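Local coordinates for protein CocE/NonD family hydrolase (Staphylococcus aureus subsp. aureus COL, PDB 3III) that probably hydrolyses ester or amide bonds with an alpha/beta-hydrolase catalytic domain, at residues I429-L432 with E438-F441. Sequence-based numbering, arbitrary orientation.
Sequences IKKL and EVNF
E438 OE2 is gripped by two donors, K430 NZ at 2.9 Å and a bridging water at 2.7 Å. The lysine meets OE2 on its syn side, 18° out of the carboxylate plane, and forms a salt bridge; its bond to OE1 is weak. Strand 424-432 belongs to an antiparallel beta-sheet of the C-terminal non-catalytic domain, and the chain after it turns back beside its end. A single beta bridge joins L432 and E438. V439 N donates to K431 O over 2.7 Å, almost straight at 177°. Beyond this bond the backbones part, and the water fills in: it accepts from K431 N and donates to V439 O and E438 OE2. K430 reaches across the strand direction, CB to CE alongside the E438 carboxylate, and the bend at chi4 (-67°) brings NZ round to its oxygens, near their plane. Q451 also bonds this NZ. On the other face, K431 lies beside V439, pointing the same way, with CE 3.8 Å from V439 CG2. Its NZ hydrogen-bonds to L502 O and salt-bridges E507 and D339. F441 turns its ring edge to the same lysine, CZ 4.4 Å from K431 CE. L432 CD2 rests 3.8 Å from E438 CA.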
loop_
_atom_site.group_PDB
_atom_site.type_symbol
_atom_site.label_atom_id
_atom_site.label_comp_id
_atom_site.label_asym_id
_atom_site.label_seq_id
_atom_site.Cartn_x
_atom_site.Cartn_y
_atom_site.Cartn_z
ATOM N N ILE A 429 -5.925 8.346 -15.266
ATOM C CA ILE A 429 -7.353 8.660 -15.323
ATOM C C ILE A 429 -7.577 9.903 -14.486
ATOM O O ILE A 429 -7.135 9.958 -13.313
ATOM C CB ILE A 429 -8.201 7.536 -14.736
ATOM C CG1 ILE A 429 -7.842 6.211 -15.407
ATOM C CG2 ILE A 429 -9.778 7.866 -14.860
ATOM C CD1 ILE A 429 -8.069 6.214 -16.968
ATOM N N LYS A 430 -8.265 10.883 -15.074
ATOM C CA LYS A 430 -8.606 12.158 -14.387
ATOM C C LYS A 430 -10.134 12.330 -14.437
ATOM O O LYS A 430 -10.806 11.769 -15.321
ATOM C CB LYS A 430 -7.950 13.361 -15.090
ATOM C CG LYS A 430 -6.462 13.346 -15.084
ATOM C CD LYS A 430 -5.819 14.530 -15.755
ATOM C CE LYS A 430 -4.308 14.501 -15.488
ATOM N NZ LYS A 430 -3.942 14.725 -14.047
ATOM N N LYS A 431 -10.657 13.108 -13.493
ATOM C CA LYS A 431 -12.037 13.537 -13.486
ATOM C C LYS A 431 -12.031 15.016 -13.660
ATOM O O LYS A 431 -11.206 15.702 -13.003
ATOM C CB LYS A 431 -12.725 13.226 -12.163
ATOM C CG LYS A 431 -14.230 13.656 -12.232
ATOM C CD LYS A 431 -15.091 13.090 -11.134
ATOM C CE LYS A 431 -15.375 14.033 -10.011
ATOM N NZ LYS A 431 -16.552 13.689 -9.174
ATOM N N LEU A 432 -12.911 15.513 -14.550
ATOM C CA LEU A 432 -13.051 16.913 -14.802
ATOM C C LEU A 432 -14.482 17.295 -14.412
ATOM O O LEU A 432 -15.428 16.550 -14.708
ATOM C CB LEU A 432 -12.807 17.272 -16.267
ATOM C CG LEU A 432 -11.618 16.695 -17.032
ATOM C CD1 LEU A 432 -11.562 17.340 -18.431
ATOM C CD2 LEU A 432 -10.351 16.982 -16.255
ATOM N N GLU A 438 -10.029 20.042 -13.524
ATOM C CA GLU A 438 -9.710 18.755 -12.948
ATOM C C GLU A 438 -10.131 18.711 -11.505
ATOM O O GLU A 438 -9.971 19.699 -10.759
ATOM C CB GLU A 438 -8.232 18.398 -13.069
ATOM C CG GLU A 438 -7.960 16.997 -12.505
ATOM C CD GLU A 438 -6.576 16.454 -12.774
ATOM O OE1 GLU A 438 -5.783 17.205 -13.356
ATOM O OE2 GLU A 438 -6.305 15.274 -12.389
ATOM N N VAL A 439 -10.696 17.589 -11.107
ATOM C CA VAL A 439 -11.036 17.357 -9.690
ATOM C C VAL A 439 -9.888 16.533 -9.062
ATOM O O VAL A 439 -9.664 15.348 -9.426
ATOM C CB VAL A 439 -12.347 16.578 -9.546
ATOM C CG1 VAL A 439 -12.658 16.272 -8.007
ATOM C CG2 VAL A 439 -13.492 17.327 -10.218
ATOM N N ASN A 440 -9.160 17.147 -8.139
ATOM C CA ASN A 440 -8.025 16.471 -7.519
ATOM C C ASN A 440 -8.400 15.570 -6.351
ATOM O O ASN A 440 -9.380 15.831 -5.643
ATOM C CB ASN A 440 -6.988 17.499 -7.067
ATOM C CG ASN A 440 -6.322 18.206 -8.239
ATOM O OD1 ASN A 440 -6.243 19.414 -8.245
ATOM N ND2 ASN A 440 -5.811 17.442 -9.225
ATOM N N PHE A 441 -7.558 14.572 -6.096
ATOM C CA PHE A 441 -7.773 13.630 -5.010
ATOM C C PHE A 441 -6.471 13.394 -4.297
ATOM O O PHE A 441 -5.406 13.561 -4.905
ATOM C CB PHE A 441 -8.337 12.290 -5.515
ATOM C CG PHE A 441 -9.729 12.390 -6.136
ATOM C CD1 PHE A 441 -10.876 12.494 -5.325
ATOM C CD2 PHE A 441 -9.887 12.434 -7.512
ATOM C CE1 PHE A 441 -12.117 12.602 -5.872
ATOM C CE2 PHE A 441 -11.131 12.548 -8.065
ATOM C CZ PHE A 441 -12.263 12.620 -7.275
HETATM O O HOH W 1 -8.466 13.826 -11.560
#